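Local coordinates for protein ribonucleoside-diphosphate reductase (Pseudomonas aeruginosa, PDB 5IM3) that probably reduces ribonucleoside diphosphates to their deoxy forms for DNA synthesis, as a class I reductase whose ATP-cone region binds the allosteric nucleotide dATP, at residues F351-S356 with G605-V610; K622-V627 with S693-Q698; T629-L634 with V658-M663. All coordinates share one frame; numbering follows the deposited sequence.

Contact 1: residues F351-S356 with G605-V610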
# COMPACT_ATOMS: atom_id res chain seq x y z
N PHE A 351 48.84 -4.53 25.07
CA PHE A 351 47.43 -4.34 24.76
C PHE A 351 46.58 -4.12 26.01
O PHE A 351 45.35 -4.23 25.95
CB PHE A 351 46.85 -5.52 23.96
CG PHE A 351 47.56 -5.80 22.66
CD1 PHE A 351 48.53 -4.93 22.16
CD2 PHE A 351 47.25 -6.93 21.93
CE1 PHE A 351 49.17 -5.20 20.97
CE2 PHE A 351 47.90 -7.20 20.73
CZ PHE A 351 48.85 -6.34 20.25
N ASP A 352 47.20 -3.83 27.16
CA ASP A 352 46.43 -3.51 28.35
C ASP A 352 45.64 -2.22 28.18
O ASP A 352 44.53 -2.09 28.71
CB ASP A 352 47.36 -3.40 29.57
CG ASP A 352 47.88 -4.74 30.03
OD1 ASP A 352 47.56 -5.77 29.38
OD2 ASP A 352 48.63 -4.77 31.03
N TYR A 353 46.20 -1.26 27.44
CA TYR A 353 45.57 0.01 27.14
C TYR A 353 46.07 0.44 25.77
O TYR A 353 47.16 0.05 25.36
CB TYR A 353 45.89 1.06 28.22
CG TYR A 353 45.77 2.50 27.77
CD1 TYR A 353 46.85 3.17 27.21
CD2 TYR A 353 44.58 3.21 27.93
CE1 TYR A 353 46.75 4.50 26.80
CE2 TYR A 353 44.47 4.53 27.53
CZ TYR A 353 45.55 5.17 26.97
OH TYR A 353 45.44 6.48 26.57
N MET A 354 45.26 1.22 25.06
CA MET A 354 45.65 1.69 23.74
C MET A 354 45.28 3.15 23.60
O MET A 354 44.12 3.52 23.80
CB MET A 354 44.98 0.85 22.64
CG MET A 354 45.56 1.09 21.25
SD MET A 354 47.35 0.84 21.16
CE MET A 354 47.48 -0.89 21.63
N SER A 355 46.26 3.97 23.26
CA SER A 355 46.00 5.37 23.00
C SER A 355 45.08 5.52 21.80
O SER A 355 44.91 4.60 20.99
CB SER A 355 47.31 6.12 22.75
OG SER A 355 48.22 5.92 23.83
N SER A 356 44.47 6.69 21.69
CA SER A 356 43.57 6.96 20.58
C SER A 356 44.32 6.95 19.26
O SER A 356 45.55 7.05 19.20
CB SER A 356 42.88 8.31 20.77
OG SER A 356 43.84 9.35 20.80
N GLY A 605 41.67 7.63 25.32
CA GLY A 605 42.30 6.32 25.30
C GLY A 605 41.36 5.33 25.96
O GLY A 605 40.40 5.72 26.63
N SER A 606 41.64 4.04 25.78
CA SER A 606 40.70 3.01 26.21
C SER A 606 41.41 1.84 26.87
O SER A 606 42.41 1.33 26.36
CB SER A 606 39.87 2.51 25.03
OG SER A 606 38.89 3.47 24.68
N ILE A 607 40.86 1.42 28.01
CA ILE A 607 41.31 0.21 28.68
C ILE A 607 40.83 -1.01 27.92
O ILE A 607 39.72 -1.02 27.36
CB ILE A 607 40.80 0.18 30.13
CG1 ILE A 607 41.21 1.45 30.89
CG2 ILE A 607 41.30 -1.07 30.85
CD1 ILE A 607 42.70 1.64 31.04
N ASN A 608 41.65 -2.05 27.90
CA ASN A 608 41.30 -3.33 27.28
C ASN A 608 40.85 -4.27 28.39
O ASN A 608 41.67 -4.88 29.08
CB ASN A 608 42.48 -3.90 26.51
CG ASN A 608 42.22 -5.28 25.95
OD1 ASN A 608 41.10 -5.78 26.00
ND2 ASN A 608 43.25 -5.90 25.40
N LEU A 609 39.53 -4.38 28.57
CA LEU A 609 38.99 -5.20 29.65
C LEU A 609 39.40 -6.66 29.52
O LEU A 609 39.61 -7.33 30.54
CB LEU A 609 37.46 -5.08 29.69
CG LEU A 609 36.91 -3.76 30.25
CD1 LEU A 609 35.40 -3.67 30.04
CD2 LEU A 609 37.26 -3.63 31.72
N VAL A 610 39.52 -7.16 28.30
CA VAL A 610 39.87 -8.57 28.10
C VAL A 610 41.17 -8.90 28.82
O VAL A 610 41.30 -9.95 29.46
CB VAL A 610 39.95 -8.90 26.60
CG1 VAL A 610 40.62 -10.26 26.38
CG2 VAL A 610 38.56 -8.87 25.99
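With CG of Asn608 anti to the backbone N (chi1 175°), its amide reaches across to the carbonyl of Phe351, while a comparable torsion in Tyr353 (chi1 157°) lays the ring alongside the backbone of Gly605 and Ser606. The hydrogen bond from the amide is short, Asn608 ND2 to Phe351 O 2.7 Å, and Phe351 O lies nearly in the amide plane; from the carbonyl's side, the donor is tilted out of plane. Next to it, Asn608 N donates to Asp352 O at 3.0 Å, from above the carbonyl plane, so one residue grips two successive carbonyls where a Schellman motif at Phe351 ends a helix. Beyond this point the chains run as antiparallel strands, 353-355 pairing with 600-608, a strand of the sheet of the ten-stranded alpha-beta barrel. Met354 and Ser606 form the hydrogen-bonded pair: Met354 N gives to Ser606 O at 3.1 Å and Ser606 N returns a bond to Met354 O at 3.2 Å. On the face that Tyr353 shares with Ile607, ring atom CD2 of Tyr353 sits 4.0 Å from Ile607 CD1. The phenol end extends past Ser606, bringing Tyr353 OH within 3.4 Å of Gly605 CA, where glycine has no side chain to obstruct the hydroxyl.

Contact 2: residues K622-V627 with S693-Q698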
# COMPACT_ATOMS: atom_id res chain seq x y z
N LYS A 622 45.41 -5.71 38.82
CA LYS A 622 46.07 -5.31 37.57
C LYS A 622 45.37 -4.10 36.95
O LYS A 622 46.01 -3.32 36.24
CB LYS A 622 46.08 -6.48 36.59
CG LYS A 622 46.85 -6.21 35.31
CD LYS A 622 46.79 -7.39 34.35
CE LYS A 622 47.58 -7.11 33.08
NZ LYS A 622 47.46 -8.21 32.09
N LEU A 623 44.08 -3.94 37.21
CA LEU A 623 43.33 -2.84 36.62
C LEU A 623 43.81 -1.49 37.15
O LEU A 623 43.93 -0.52 36.40
CB LEU A 623 41.84 -3.03 36.91
CG LEU A 623 40.87 -2.05 36.24
CD1 LEU A 623 40.92 -2.16 34.73
CD2 LEU A 623 39.47 -2.31 36.77
N GLU A 624 44.10 -1.42 38.46
CA GLU A 624 44.58 -0.16 39.03
C GLU A 624 45.89 0.28 38.39
O GLU A 624 46.05 1.45 38.05
CB GLU A 624 44.74 -0.31 40.54
CG GLU A 624 45.38 0.90 41.22
CD GLU A 624 45.35 0.82 42.73
OE1 GLU A 624 44.95 -0.24 43.26
OE2 GLU A 624 45.72 1.82 43.38
N LYS A 625 46.82 -0.66 38.21
CA LYS A 625 48.12 -0.31 37.62
C LYS A 625 47.96 0.24 36.21
O LYS A 625 48.61 1.22 35.84
CB LYS A 625 49.03 -1.53 37.63
CG LYS A 625 49.44 -1.97 39.02
CD LYS A 625 49.29 -3.47 39.18
CE LYS A 625 49.66 -3.91 40.58
NZ LYS A 625 49.46 -5.38 40.75
N THR A 626 47.09 -0.38 35.41
CA THR A 626 46.91 0.08 34.03
C THR A 626 46.20 1.43 33.99
O THR A 626 46.56 2.30 33.18
CB THR A 626 46.13 -0.96 33.24
OG1 THR A 626 44.87 -1.19 33.88
CG2 THR A 626 46.91 -2.27 33.15
N VAL A 627 45.21 1.64 34.86
CA VAL A 627 44.50 2.91 34.88
C VAL A 627 45.43 4.04 35.32
O VAL A 627 45.42 5.13 34.75
CB VAL A 627 43.25 2.82 35.78
CG1 VAL A 627 42.63 4.20 35.98
CG2 VAL A 627 42.24 1.88 35.17
N SER A 693 36.45 3.64 37.69
CA SER A 693 36.22 5.02 38.11
C SER A 693 37.02 5.36 39.36
O SER A 693 37.67 6.41 39.43
CB SER A 693 34.73 5.24 38.37
OG SER A 693 34.53 6.44 39.09
N TYR A 694 36.98 4.48 40.36
CA TYR A 694 37.75 4.70 41.58
C TYR A 694 39.23 4.89 41.26
O TYR A 694 39.86 5.85 41.72
CB TYR A 694 37.54 3.52 42.53
CG TYR A 694 38.10 3.72 43.92
CD1 TYR A 694 39.43 3.48 44.20
CD2 TYR A 694 37.28 4.13 44.96
CE1 TYR A 694 39.94 3.65 45.47
CE2 TYR A 694 37.78 4.31 46.24
CZ TYR A 694 39.11 4.07 46.48
OH TYR A 694 39.61 4.24 47.75
N TYR A 695 39.79 3.98 40.46
CA TYR A 695 41.21 4.05 40.13
C TYR A 695 41.53 5.27 39.28
O TYR A 695 42.54 5.94 39.51
CB TYR A 695 41.63 2.77 39.42
CG TYR A 695 41.46 1.54 40.28
CD1 TYR A 695 41.80 1.57 41.63
CD2 TYR A 695 40.93 0.36 39.76
CE1 TYR A 695 41.64 0.47 42.42
CE2 TYR A 695 40.77 -0.75 40.56
CZ TYR A 695 41.13 -0.67 41.89
OH TYR A 695 40.98 -1.75 42.70
N ALA A 696 40.68 5.58 38.31
CA ALA A 696 40.92 6.76 37.47
C ALA A 696 40.90 8.03 38.31
O ALA A 696 41.80 8.87 38.21
CB ALA A 696 39.87 6.83 36.36
N ILE A 697 39.89 8.17 39.17
CA ILE A 697 39.84 9.34 40.05
C ILE A 697 41.04 9.35 40.98
O ILE A 697 41.67 10.39 41.20
CB ILE A 697 38.50 9.36 40.82
CG1 ILE A 697 37.35 9.61 39.84
CG2 ILE A 697 38.53 10.44 41.91
CD1 ILE A 697 35.97 9.54 40.46
N GLN A 698 41.39 8.19 41.54
CA GLN A 698 42.55 8.11 42.43
C GLN A 698 43.83 8.48 41.69
O GLN A 698 44.71 9.14 42.25
CB GLN A 698 42.66 6.71 43.03
CG GLN A 698 43.78 6.56 44.04
CD GLN A 698 43.88 5.16 44.60
OE1 GLN A 698 43.78 4.18 43.87
NE2 GLN A 698 44.06 5.07 45.91
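Tyr695 meets Glu624 and Val627 where two helices of the barrel domain, 620-640 and 679-707, pack side by side; the axes of segments 622-627 and 693-698 come within 8.9 Å and cross at -38°. Along 693-698, the first residue to reach across is Tyr695. Its CG stands anti to its own carbonyl carbon, which swings the ring against the helix turn at Glu624. Glu624 CB lies over the middle of one ring face, 3.6 Å from the centroid of the Tyr695 ring and 8° off the normal, a CH-pi contact. The extended Glu624 chain then runs out over the CD1-CE1 side, and its carboxylate lies almost parallel to the ring, 14° between planes. Leu623 adds an apolar contact, its CG being 4.3 Å from Tyr695 CD2, and Val627 CG1 lies 3.9 Å from Tyr695 CB. Ala696 follows, offering little more than backbone and a methyl group; Val627 sets CG1 against it, 3.8 Å from Ala696 CB and a tight 3.4 Å from Ala696 CA. One turn on from Tyr695, Gln698 brings its amide up to the Glu624 carboxylate, whose OE1 lies 3.5 Å from Tyr695 CE1.

Contact 3: residues T629-L634 with V658-M663; sequences TAVRML and VGLGIM
Leu634 packs on Val658 and Leu660 where helix 620-640 lies against strand 659-663, a parallel neighbour of strand 600-608 in the barrel sheet. Strand 600-608, the helix and strand 659-663 follow one another in the chain, with helix 646-655 also in the connection, so this is the helix-on-strand packing of a beta-alpha-beta crossover in an alpha-beta barrel. The axes of 629-634 and 659-663 approach to 9.2 Å and run at 139° to each other, and every residue that touches is buried.

Leu634 shows how one side chain can span three successive residues, Val658 to Leu660. At its root, CB meets the isopropyl group of Val658, lying 3.7 Å from Val658 CG1. Val658 has that methyl anti to its own carbonyl carbon (chi1 -59°), and the same CG1 also comes near the helix backbone, 3.7 Å from Leu634 O. Past CG the chain divides. Branch CD1 continues over the strand, 4.1 Å from Gly659 C and 4.0 Å from Leu660 N, and it ends beside the Leu660 side chain, with Leu660 CB likewise 4.0 Å from Leu634 CD1. The other branch, CD2, turns to Tyr353 of strand 353-355, on which Ala630 and Leu660 also pack.

Where Leu634 crosses Leu660 at about a right angle, the latter is reaching the opposite way, from strand to helix. Its fork sits between two residues one turn back from Leu634, each methyl taking a different one. No hydrogen bond crosses between the two segments; the side chains that meet are apolar. Leu660 CD2 lies 4.2 Å from Val631 CG2, the looser of the two fits, while Leu660 CD1 meets the single methyl of Ala630, CB, at 3.7 Å.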
# COMPACT_ATOMS: atom_id res chain seq x y z
N THR A 629 48.62 4.34 34.91
CA THR A 629 49.51 4.72 33.82
C THR A 629 48.73 5.32 32.66
O THR A 629 49.24 6.22 31.98
CB THR A 629 50.31 3.50 33.34
OG1 THR A 629 51.10 3.01 34.43
CG2 THR A 629 51.23 3.87 32.19
N ALA A 630 47.51 4.84 32.41
CA ALA A 630 46.69 5.39 31.33
C ALA A 630 46.41 6.87 31.57
O ALA A 630 46.57 7.70 30.66
CB ALA A 630 45.39 4.60 31.22
N VAL A 631 45.97 7.22 32.78
CA VAL A 631 45.63 8.61 33.07
C VAL A 631 46.86 9.50 32.91
O VAL A 631 46.77 10.61 32.38
CB VAL A 631 45.03 8.73 34.48
CG1 VAL A 631 44.82 10.19 34.86
CG2 VAL A 631 43.71 7.96 34.56
N ARG A 632 48.03 9.03 33.36
CA ARG A 632 49.24 9.81 33.20
C ARG A 632 49.54 10.07 31.73
O ARG A 632 49.84 11.20 31.33
CB ARG A 632 50.42 9.11 33.87
CG ARG A 632 51.69 9.96 33.90
CD ARG A 632 52.87 9.20 34.49
NE ARG A 632 54.03 10.06 34.67
CZ ARG A 632 54.27 10.77 35.77
NH1 ARG A 632 53.43 10.72 36.80
NH2 ARG A 632 55.35 11.53 35.85
N MET A 633 49.46 9.02 30.90
CA MET A 633 49.69 9.19 29.47
C MET A 633 48.71 10.20 28.88
O MET A 633 49.10 11.03 28.05
CB MET A 633 49.56 7.85 28.76
CG MET A 633 50.62 6.84 29.19
SD MET A 633 50.31 5.18 28.57
CE MET A 633 50.47 5.42 26.80
N LEU A 634 47.45 10.16 29.31
CA LEU A 634 46.47 11.10 28.78
C LEU A 634 46.76 12.52 29.26
O LEU A 634 46.59 13.48 28.50
CB LEU A 634 45.06 10.68 29.19
CG LEU A 634 44.49 9.45 28.48
CD1 LEU A 634 43.10 9.11 29.01
CD2 LEU A 634 44.43 9.66 26.97
N VAL A 658 40.47 14.77 30.27
CA VAL A 658 40.84 13.58 29.52
C VAL A 658 39.62 12.69 29.44
O VAL A 658 38.62 12.91 30.12
CB VAL A 658 42.04 12.83 30.15
CG1 VAL A 658 43.27 13.75 30.22
CG2 VAL A 658 41.69 12.29 31.53
N GLY A 659 39.71 11.67 28.59
CA GLY A 659 38.62 10.72 28.42
C GLY A 659 39.10 9.29 28.34
O GLY A 659 39.41 8.80 27.25
N LEU A 660 39.17 8.62 29.49
CA LEU A 660 39.58 7.22 29.55
C LEU A 660 38.34 6.33 29.40
O LEU A 660 37.43 6.40 30.23
CB LEU A 660 40.30 6.92 30.86
CG LEU A 660 40.78 5.48 31.07
CD1 LEU A 660 41.90 5.13 30.10
CD2 LEU A 660 41.24 5.27 32.51
N GLY A 661 38.32 5.51 28.35
CA GLY A 661 37.22 4.62 28.08
C GLY A 661 37.58 3.16 28.28
O GLY A 661 38.59 2.81 28.91
N ILE A 662 36.74 2.28 27.71
CA ILE A 662 36.94 0.84 27.80
C ILE A 662 36.63 0.20 26.45
O ILE A 662 35.91 0.77 25.62
CB ILE A 662 36.05 0.20 28.90
CG1 ILE A 662 34.58 0.55 28.66
CG2 ILE A 662 36.51 0.66 30.28
CD1 ILE A 662 33.62 -0.24 29.54
N MET A 663 37.17 -0.99 26.26
CA MET A 663 36.84 -1.82 25.10
C MET A 663 37.01 -3.28 25.48
O MET A 663 37.58 -3.62 26.52
CB MET A 663 37.70 -1.46 23.88
CG MET A 663 39.20 -1.52 24.11
SD MET A 663 40.12 -1.19 22.58
CE MET A 663 41.80 -1.28 23.18

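How the contacts relate
Helix 620-640 is common to contacts 2 and 3, and contact 1 lies beneath it: Tyr353 packs on Ala630 and Leu634, and Ile607 on Leu623 and Val627. Contacts 1 and 3 share the sheet as well, since Gly605 O and Ile607 O probably accept hydrogen bonds from Gly661 N and Met663 N. The chemistry changes with the place in the fold. Contact 1, buried within the sheet, depends on backbone and amide hydrogen bonds; contact 3, the buried helix-strand layer, is wholly apolar; contact 2, only partly buried between helices, joins an apolar inner side to a ring and carboxylate nearer the surface. Val627 CG1 of contact 2 also packs on Leu660 CD2 of contact 3.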